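Local coordinates for GTPase-activating protein GYP1 (Saccharomyces cerevisiae, PDB 1FKM), which stimulates GTP hydrolysis by the Rab-type GTPases Ypt1 and Ypt7 through its TBC domain, supplying arginine and glutamine fingers in trans, at residues R65-S77 and L113-P125. Sequence-based numbering, arbitrary orientation.
Sequences RKEYRDSLKHTFS and LQRILYLWAIRHP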
ATOM      1  N   ARG A  65      11.633 -17.551  -0.616  1.00 25.75           N
ATOM      2  CA  ARG A  65      11.252 -17.701  -2.012  1.00 26.20           C
ATOM      3  C   ARG A  65      10.943 -19.158  -2.326  1.00 26.90           C
ATOM      4  O   ARG A  65      10.053 -19.455  -3.120  1.00 27.13           O
ATOM      5  CB  ARG A  65      12.358 -17.147  -2.912  1.00 24.80           C
ATOM      6  CG  ARG A  65      12.469 -15.624  -2.795  1.00 23.94           C
ATOM      7  CD  ARG A  65      13.695 -15.054  -3.485  1.00 25.06           C
ATOM      8  NE  ARG A  65      13.693 -13.593  -3.439  1.00 24.00           N
ATOM      9  CZ  ARG A  65      14.715 -12.832  -3.814  1.00 27.21           C
ATOM     10  NH1 ARG A  65      15.828 -13.398  -4.263  1.00 25.05           N
ATOM     11  NH2 ARG A  65      14.624 -11.507  -3.753  1.00 23.53           N
ATOM     12  N   LYS A  66      11.670 -20.067  -1.685  1.00 26.70           N
ATOM     13  CA  LYS A  66      11.430 -21.490  -1.879  1.00 28.39           C
ATOM     14  C   LYS A  66      10.096 -21.864  -1.225  1.00 27.92           C
ATOM     15  O   LYS A  66       9.340 -22.683  -1.754  1.00 28.99           O
ATOM     16  CB  LYS A  66      12.560 -22.308  -1.252  1.00 36.62           C
ATOM     17  CG  LYS A  66      12.399 -23.813  -1.410  1.00 40.16           C
ATOM     18  CD  LYS A  66      13.556 -24.559  -0.759  1.00 43.38           C
ATOM     19  CE  LYS A  66      13.374 -26.063  -0.877  1.00 47.11           C
ATOM     20  NZ  LYS A  66      12.139 -26.521  -0.180  1.00 48.47           N
ATOM     21  N   GLU A  67       9.810 -21.259  -0.074  1.00 26.99           N
ATOM     22  CA  GLU A  67       8.563 -21.527   0.645  1.00 27.91           C
ATOM     23  C   GLU A  67       7.360 -21.077  -0.183  1.00 26.70           C
ATOM     24  O   GLU A  67       6.324 -21.747  -0.216  1.00 25.42           O
ATOM     25  CB  GLU A  67       8.553 -20.795   1.991  1.00 35.34           C
ATOM     26  CG  GLU A  67       7.495 -21.303   2.957  1.00 37.76           C
ATOM     27  CD  GLU A  67       7.397 -20.468   4.221  1.00 39.46           C
ATOM     28  OE1 GLU A  67       8.412 -19.862   4.622  1.00 39.96           O
ATOM     29  OE2 GLU A  67       6.303 -20.430   4.823  1.00 42.99           O
ATOM     30  N   TYR A  68       7.491 -19.926  -0.836  1.00 26.95           N
ATOM     31  CA  TYR A  68       6.416 -19.410  -1.682  1.00 25.34           C
ATOM     32  C   TYR A  68       6.110 -20.447  -2.760  1.00 26.01           C
ATOM     33  O   TYR A  68       4.959 -20.838  -2.959  1.00 27.44           O
ATOM     34  CB  TYR A  68       6.851 -18.106  -2.347  1.00 21.83           C
ATOM     35  CG  TYR A  68       5.882 -17.608  -3.392  1.00 20.50           C
ATOM     36  CD1 TYR A  68       4.658 -17.054  -3.022  1.00 21.28           C
ATOM     37  CD2 TYR A  68       6.175 -17.715  -4.755  1.00 22.08           C
ATOM     38  CE1 TYR A  68       3.745 -16.619  -3.975  1.00 20.92           C
ATOM     39  CE2 TYR A  68       5.260 -17.279  -5.725  1.00 20.93           C
ATOM     40  CZ  TYR A  68       4.049 -16.737  -5.321  1.00 21.11           C
ATOM     41  OH  TYR A  68       3.123 -16.324  -6.252  1.00 20.70           O
ATOM     42  N   ARG A  69       7.160 -20.886  -3.446  1.00 25.28           N
ATOM     43  CA  ARG A  69       7.046 -21.874  -4.517  1.00 29.10           C
ATOM     44  C   ARG A  69       6.390 -23.167  -4.038  1.00 29.69           C
ATOM     45  O   ARG A  69       5.449 -23.663  -4.662  1.00 28.59           O
ATOM     46  CB  ARG A  69       8.434 -22.191  -5.086  1.00 32.23           C
ATOM     47  CG  ARG A  69       9.065 -21.074  -5.918  1.00 33.21           C
ATOM     48  CD  ARG A  69      10.442 -21.496  -6.416  1.00 33.15           C
ATOM     49  NE  ARG A  69      10.986 -20.600  -7.434  1.00 36.99           N
ATOM     50  CZ  ARG A  69      11.456 -19.377  -7.199  1.00 38.68           C
ATOM     51  NH1 ARG A  69      11.457 -18.887  -5.968  1.00 39.96           N
ATOM     52  NH2 ARG A  69      11.927 -18.640  -8.200  1.00 36.41           N
ATOM     53  N   ASP A  70       6.890 -23.708  -2.930  1.00 32.98           N
ATOM     54  CA  ASP A  70       6.345 -24.945  -2.378  1.00 34.26           C
ATOM     55  C   ASP A  70       4.881 -24.795  -1.987  1.00 35.32           C
ATOM     56  O   ASP A  70       4.063 -25.679  -2.255  1.00 34.43           O
ATOM     57  CB  ASP A  70       7.145 -25.399  -1.154  1.00 39.18           C
ATOM     58  CG  ASP A  70       8.590 -25.716  -1.483  1.00 40.99           C
ATOM     59  OD1 ASP A  70       8.875 -26.085  -2.643  1.00 41.04           O
ATOM     60  OD2 ASP A  70       9.441 -25.611  -0.571  1.00 45.22           O
ATOM     61  N   SER A  71       4.552 -23.675  -1.353  1.00 30.55           N
ATOM     62  CA  SER A  71       3.180 -23.425  -0.927  1.00 33.21           C
ATOM     63  C   SER A  71       2.239 -23.369  -2.123  1.00 35.47           C
ATOM     64  O   SER A  71       1.131 -23.903  -2.083  1.00 35.36           O
ATOM     65  CB  SER A  71       3.098 -22.111  -0.151  1.00 35.90           C
ATOM     66  OG  SER A  71       3.849 -22.178   1.044  1.00 39.71           O
ATOM     67  N   LEU A  72       2.683 -22.717  -3.189  1.00 44.10           N
ATOM     68  CA  LEU A  72       1.868 -22.590  -4.387  1.00 47.98           C
ATOM     69  C   LEU A  72       1.721 -23.953  -5.056  1.00 50.88           C
ATOM     70  O   LEU A  72       0.644 -24.310  -5.537  1.00 51.61           O
ATOM     71  CB  LEU A  72       2.513 -21.589  -5.348  1.00 46.32           C
ATOM     72  CG  LEU A  72       1.570 -20.736  -6.199  1.00 46.53           C
ATOM     73  CD1 LEU A  72       0.586 -19.997  -5.303  1.00 43.72           C
ATOM     74  CD2 LEU A  72       2.388 -19.753  -7.022  1.00 44.92           C
ATOM     75  N   LYS A  73       2.808 -24.716  -5.078  1.00 48.81           N
ATOM     76  CA  LYS A  73       2.797 -26.044  -5.680  1.00 52.56           C
ATOM     77  C   LYS A  73       1.835 -26.942  -4.907  1.00 54.19           C
ATOM     78  O   LYS A  73       1.071 -27.708  -5.494  1.00 54.49           O
ATOM     79  CB  LYS A  73       4.203 -26.644  -5.640  1.00 61.88           C
ATOM     80  CG  LYS A  73       4.332 -27.990  -6.327  1.00 64.25           C
ATOM     81  CD  LYS A  73       5.697 -28.610  -6.070  1.00 66.74           C
ATOM     82  CE  LYS A  73       6.825 -27.701  -6.535  1.00 68.94           C
ATOM     83  NZ  LYS A  73       8.162 -28.288  -6.232  1.00 70.12           N
ATOM     84  N   HIS A  74       1.877 -26.830  -3.584  1.00 55.73           N
ATOM     85  CA  HIS A  74       1.022 -27.617  -2.708  1.00 58.83           C
ATOM     86  C   HIS A  74      -0.447 -27.227  -2.852  1.00 60.34           C
ATOM     87  O   HIS A  74      -1.330 -28.079  -2.783  1.00 60.98           O
ATOM     88  CB  HIS A  74       1.465 -27.432  -1.254  1.00 67.88           C
ATOM     89  CG  HIS A  74       0.646 -28.200  -0.263  1.00 69.76           C
ATOM     90  ND1 HIS A  74       0.616 -29.578  -0.228  1.00 70.12           N
ATOM     91  CD2 HIS A  74      -0.165 -27.781   0.737  1.00 70.12           C
ATOM     92  CE1 HIS A  74      -0.178 -29.975   0.751  1.00 70.12           C
ATOM     93  NE2 HIS A  74      -0.664 -28.904   1.352  1.00 70.12           N
ATOM     94  N   THR A  75      -0.706 -25.940  -3.058  1.00 67.91           N
ATOM     95  CA  THR A  75      -2.075 -25.455  -3.191  1.00 69.03           C
ATOM     96  C   THR A  75      -2.677 -25.658  -4.584  1.00 69.89           C
ATOM     97  O   THR A  75      -3.801 -25.223  -4.846  1.00 70.12           O
ATOM     98  CB  THR A  75      -2.170 -23.955  -2.823  1.00 70.12           C
ATOM     99  OG1 THR A  75      -3.540 -23.539  -2.856  1.00 70.12           O
ATOM    100  CG2 THR A  75      -1.372 -23.111  -3.802  1.00 69.83           C
ATOM    101  N   PHE A  76      -1.935 -26.312  -5.474  1.00 66.39           N
ATOM    102  CA  PHE A  76      -2.427 -26.567  -6.827  1.00 66.79           C
ATOM    103  C   PHE A  76      -2.710 -28.043  -7.076  1.00 67.20           C
ATOM    104  O   PHE A  76      -1.846 -28.896  -6.867  1.00 67.18           O
ATOM    105  CB  PHE A  76      -1.434 -26.063  -7.881  1.00 65.40           C
ATOM    106  CG  PHE A  76      -1.469 -24.575  -8.089  1.00 65.71           C
ATOM    107  CD1 PHE A  76      -2.682 -23.900  -8.171  1.00 65.72           C
ATOM    108  CD2 PHE A  76      -0.290 -23.852  -8.231  1.00 65.76           C
ATOM    109  CE1 PHE A  76      -2.721 -22.526  -8.391  1.00 65.90           C
ATOM    110  CE2 PHE A  76      -0.318 -22.477  -8.452  1.00 65.65           C
ATOM    111  CZ  PHE A  76      -1.536 -21.813  -8.532  1.00 65.77           C
ATOM    112  N   SER A  77      -3.930 -28.325  -7.530  1.00 70.12           N
ATOM    113  CA  SER A  77      -4.380 -29.683  -7.826  1.00 70.12           C
ATOM    114  C   SER A  77      -3.806 -30.724  -6.870  1.00 70.12           C
ATOM    115  O   SER A  77      -3.347 -31.787  -7.293  1.00 70.12           O
ATOM    116  CB  SER A  77      -4.031 -30.048  -9.275  1.00 70.12           C
ATOM    117  OG  SER A  77      -2.649 -29.871  -9.539  1.00 70.12           O
ATOM    118  N   LEU A 113      -0.102 -11.608 -10.227  1.00 18.49           N
ATOM    119  CA  LEU A 113      -0.981 -11.109  -9.170  1.00 18.69           C
ATOM    120  C   LEU A 113      -2.020 -12.158  -8.780  1.00 19.36           C
ATOM    121  O   LEU A 113      -2.398 -12.270  -7.619  1.00 16.78           O
ATOM    122  CB  LEU A 113      -1.669  -9.811  -9.612  1.00 21.16           C
ATOM    123  CG  LEU A 113      -0.719  -8.628  -9.855  1.00 23.32           C
ATOM    124  CD1 LEU A 113      -1.528  -7.373 -10.202  1.00 25.01           C
ATOM    125  CD2 LEU A 113       0.137  -8.372  -8.604  1.00 21.57           C
ATOM    126  N   GLN A 114      -2.472 -12.936  -9.756  1.00 18.75           N
ATOM    127  CA  GLN A 114      -3.456 -13.986  -9.498  1.00 21.25           C
ATOM    128  C   GLN A 114      -2.893 -14.982  -8.477  1.00 20.21           C
ATOM    129  O   GLN A 114      -3.563 -15.338  -7.500  1.00 19.58           O
ATOM    130  CB  GLN A 114      -3.789 -14.702 -10.815  1.00 24.97           C
ATOM    131  CG  GLN A 114      -4.651 -15.963 -10.711  1.00 30.89           C
ATOM    132  CD  GLN A 114      -6.117 -15.678 -10.431  1.00 33.03           C
ATOM    133  OE1 GLN A 114      -6.692 -14.728 -10.966  1.00 34.82           O
ATOM    134  NE2 GLN A 114      -6.736 -16.517  -9.607  1.00 32.28           N
ATOM    135  N   ARG A 115      -1.659 -15.420  -8.703  1.00 20.30           N
ATOM    136  CA  ARG A 115      -1.016 -16.380  -7.804  1.00 19.27           C
ATOM    137  C   ARG A 115      -0.767 -15.797  -6.414  1.00 18.70           C
ATOM    138  O   ARG A 115      -1.003 -16.458  -5.397  1.00 17.96           O
ATOM    139  CB  ARG A 115       0.310 -16.866  -8.399  1.00 22.12           C
ATOM    140  CG  ARG A 115       0.167 -17.715  -9.657  1.00 28.70           C
ATOM    141  CD  ARG A 115       1.501 -18.327 -10.068  1.00 31.52           C
ATOM    142  NE  ARG A 115       2.402 -17.377 -10.715  1.00 33.44           N
ATOM    143  CZ  ARG A 115       2.434 -17.145 -12.026  1.00 36.74           C
ATOM    144  NH1 ARG A 115       1.608 -17.795 -12.839  1.00 35.71           N
ATOM    145  NH2 ARG A 115       3.302 -16.274 -12.532  1.00 34.84           N
ATOM    146  N   ILE A 116      -0.277 -14.564  -6.371  1.00 18.73           N
ATOM    147  CA  ILE A 116      -0.011 -13.905  -5.096  1.00 19.57           C
ATOM    148  C   ILE A 116      -1.274 -13.786  -4.250  1.00 18.73           C
ATOM    149  O   ILE A 116      -1.287 -14.159  -3.072  1.00 20.15           O
ATOM    150  CB  ILE A 116       0.571 -12.488  -5.318  1.00 18.20           C
ATOM    151  CG1 ILE A 116       1.958 -12.593  -5.960  1.00 18.22           C
ATOM    152  CG2 ILE A 116       0.643 -11.746  -3.990  1.00 18.99           C
ATOM    153  CD1 ILE A 116       2.525 -11.255  -6.452  1.00 18.08           C
ATOM    154  N   LEU A 117      -2.340 -13.270  -4.849  1.00 15.04           N
ATOM    155  CA  LEU A 117      -3.585 -13.088  -4.120  1.00 15.95           C
ATOM    156  C   LEU A 117      -4.235 -14.409  -3.754  1.00 17.05           C
ATOM    157  O   LEU A 117      -4.833 -14.536  -2.686  1.00 16.96           O
ATOM    158  CB  LEU A 117      -4.561 -12.244  -4.938  1.00 17.87           C
ATOM    159  CG  LEU A 117      -4.081 -10.811  -5.193  1.00 19.16           C
ATOM    160  CD1 LEU A 117      -5.092 -10.082  -6.069  1.00 18.72           C
ATOM    161  CD2 LEU A 117      -3.902 -10.085  -3.871  1.00 19.23           C
ATOM    162  N   TYR A 118      -4.113 -15.390  -4.641  1.00 18.01           N
ATOM    163  CA  TYR A 118      -4.702 -16.698  -4.388  1.00 19.95           C
ATOM    164  C   TYR A 118      -4.051 -17.329  -3.163  1.00 19.33           C
ATOM    165  O   TYR A 118      -4.742 -17.830  -2.272  1.00 20.61           O
ATOM    166  CB  TYR A 118      -4.511 -17.608  -5.603  1.00 20.36           C
ATOM    167  CG  TYR A 118      -5.049 -19.006  -5.404  1.00 23.24           C
ATOM    168  CD1 TYR A 118      -6.417 -19.234  -5.249  1.00 22.61           C
ATOM    169  CD2 TYR A 118      -4.187 -20.101  -5.355  1.00 26.75           C
ATOM    170  CE1 TYR A 118      -6.918 -20.524  -5.050  1.00 27.74           C
ATOM    171  CE2 TYR A 118      -4.672 -21.395  -5.153  1.00 29.07           C
ATOM    172  CZ  TYR A 118      -6.037 -21.599  -5.001  1.00 29.95           C
ATOM    173  OH  TYR A 118      -6.514 -22.875  -4.779  1.00 31.37           O
ATOM    174  N   LEU A 119      -2.721 -17.304  -3.117  1.00 19.48           N
ATOM    175  CA  LEU A 119      -2.005 -17.893  -1.989  1.00 21.11           C
ATOM    176  C   LEU A 119      -2.361 -17.206  -0.678  1.00 20.93           C
ATOM    177  O   LEU A 119      -2.554 -17.867   0.345  1.00 21.59           O
ATOM    178  CB  LEU A 119      -0.491 -17.831  -2.213  1.00 19.04           C
ATOM    179  CG  LEU A 119       0.334 -18.496  -1.100  1.00 22.81           C
ATOM    180  CD1 LEU A 119      -0.086 -19.961  -0.949  1.00 22.88           C
ATOM    181  CD2 LEU A 119       1.817 -18.390  -1.422  1.00 21.81           C
ATOM    182  N   TRP A 120      -2.447 -15.877  -0.694  1.00 20.98           N
ATOM    183  CA  TRP A 120      -2.800 -15.158   0.527  1.00 18.78           C
ATOM    184  C   TRP A 120      -4.218 -15.535   0.953  1.00 20.20           C
ATOM    185  O   TRP A 120      -4.487 -15.760   2.141  1.00 19.10           O
ATOM    186  CB  TRP A 120      -2.725 -13.642   0.318  1.00 21.39           C
ATOM    187  CG  TRP A 120      -2.996 -12.876   1.590  1.00 19.97           C
ATOM    188  CD1 TRP A 120      -2.079 -12.473   2.516  1.00 22.24           C
ATOM    189  CD2 TRP A 120      -4.278 -12.489   2.100  1.00 20.60           C
ATOM    190  NE1 TRP A 120      -2.711 -11.859   3.574  1.00 22.34           N
ATOM    191  CE2 TRP A 120      -4.060 -11.858   3.345  1.00 20.74           C
ATOM    192  CE3 TRP A 120      -5.593 -12.619   1.629  1.00 20.37           C
ATOM    193  CZ2 TRP A 120      -5.108 -11.358   4.126  1.00 22.05           C
ATOM    194  CZ3 TRP A 120      -6.632 -12.124   2.406  1.00 21.60           C
ATOM    195  CH2 TRP A 120      -6.384 -11.502   3.641  1.00 20.76           C
ATOM    196  N   ALA A 121      -5.130 -15.599  -0.014  1.00 19.35           N
ATOM    197  CA  ALA A 121      -6.522 -15.934   0.282  1.00 19.69           C
ATOM    198  C   ALA A 121      -6.654 -17.336   0.879  1.00 21.54           C
ATOM    199  O   ALA A 121      -7.422 -17.551   1.818  1.00 21.98           O
ATOM    200  CB  ALA A 121      -7.365 -15.820  -0.983  1.00 23.84           C
ATOM    201  N   ILE A 122      -5.900 -18.286   0.341  1.00 21.71           N
ATOM    202  CA  ILE A 122      -5.944 -19.662   0.838  1.00 25.65           C
ATOM    203  C   ILE A 122      -5.384 -19.736   2.257  1.00 26.52           C
ATOM    204  O   ILE A 122      -5.825 -20.550   3.071  1.00 25.60           O
ATOM    205  CB  ILE A 122      -5.139 -20.603  -0.084  1.00 35.29           C
ATOM    206  CG1 ILE A 122      -5.837 -20.706  -1.440  1.00 38.36           C
ATOM    207  CG2 ILE A 122      -4.986 -21.980   0.553  1.00 41.04           C
ATOM    208  CD1 ILE A 122      -7.275 -21.166  -1.360  1.00 41.59           C
ATOM    209  N   ARG A 123      -4.422 -18.869   2.555  1.00 24.17           N
ATOM    210  CA  ARG A 123      -3.810 -18.840   3.876  1.00 26.85           C
ATOM    211  C   ARG A 123      -4.592 -18.042   4.915  1.00 27.05           C
ATOM    212  O   ARG A 123      -4.215 -18.014   6.088  1.00 27.81           O
ATOM    213  CB  ARG A 123      -2.392 -18.288   3.785  1.00 30.96           C
ATOM    214  CG  ARG A 123      -1.403 -19.239   3.169  1.00 35.16           C
ATOM    215  CD  ARG A 123      -0.001 -18.782   3.506  1.00 37.90           C
ATOM    216  NE  ARG A 123       0.999 -19.779   3.157  1.00 43.87           N
ATOM    217  CZ  ARG A 123       2.199 -19.845   3.718  1.00 43.35           C
ATOM    218  NH1 ARG A 123       2.534 -18.969   4.657  1.00 44.71           N
ATOM    219  NH2 ARG A 123       3.062 -20.778   3.340  1.00 45.17           N
ATOM    220  N   HIS A 124      -5.675 -17.393   4.496  1.00 25.94           N
ATOM    221  CA  HIS A 124      -6.488 -16.613   5.423  1.00 27.91           C
ATOM    222  C   HIS A 124      -7.974 -16.918   5.276  1.00 29.55           C
ATOM    223  O   HIS A 124      -8.749 -16.081   4.806  1.00 29.19           O
ATOM    224  CB  HIS A 124      -6.244 -15.109   5.226  1.00 27.73           C
ATOM    225  CG  HIS A 124      -4.846 -14.682   5.540  1.00 27.74           C
ATOM    226  ND1 HIS A 124      -3.772 -15.003   4.739  1.00 27.85           N
ATOM    227  CD2 HIS A 124      -4.336 -14.017   6.604  1.00 28.25           C
ATOM    228  CE1 HIS A 124      -2.660 -14.562   5.296  1.00 28.63           C
ATOM    229  NE2 HIS A 124      -2.974 -13.960   6.430  1.00 27.98           N
ATOM    230  N   PRO A 125      -8.392 -18.124   5.694  1.00 32.76           N
ATOM    231  CA  PRO A 125      -9.786 -18.574   5.627  1.00 33.93           C
ATOM    232  C   PRO A 125     -10.792 -17.605   6.251  1.00 34.56           C
ATOM    233  O   PRO A 125     -11.919 -17.484   5.775  1.00 36.40           O
ATOM    234  CB  PRO A 125      -9.748 -19.909   6.367  1.00 36.58           C
ATOM    235  CG  PRO A 125      -8.387 -20.417   6.056  1.00 39.11           C
ATOM    236  CD  PRO A 125      -7.525 -19.190   6.227  1.00 35.59           C
TER
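S71 OG is gripped from both sides of the contact: R123 NH2 donates to it at 2.8 Å, on a bent path (N-H...O 131°), while the hydroxyl gives its own proton to E67 O one turn back. That carbonyl also takes S71 N, the two donors arriving from opposite faces of its plane. With OG beside its backbone N (chi1 -64°), the hydroxyl can serve both partners. R123, extended from CG to NE, reaches on to E67, whose OE2 lies at the guanidinium edge, 3.6 Å from NH2, in a long salt bridge. With S71 replaced by alanine, R123 NH2 would probably keep only the long pairing to E67 within this contact, leaving the guanidinium freer to turn. Next to these polar groups, L119 is the apolar centre: CD2 meets Y68 CD1 at 3.5 Å, CD1 approaches S71 CB, and CB touches L72 CD1. The other L72 methyl, CD2, packs against R115 CD (3.5 Å), the side chains crossing nearly at right angles. Beyond it, E175 of helix 168-186 is hydrogen-bonded to Y68 OH and salt-bridged to R115 NH2, tying the two helices to a third. Just past the end of helix 57-74, T75 OG1 sits 3.3 Å from Y118 CE2, buried without a polar partner, and the F76 and Y118 rings, nearly parallel, barely overlap (centroids 5.9 Å apart); T75 and F76 are poorly ordered. The axes of 65-74 and 113-123 cross at 77°, and these helices of the all-helical TBC domain join through an aliphatic and aromatic core, with charged and hydroxyl groups fastening its margins.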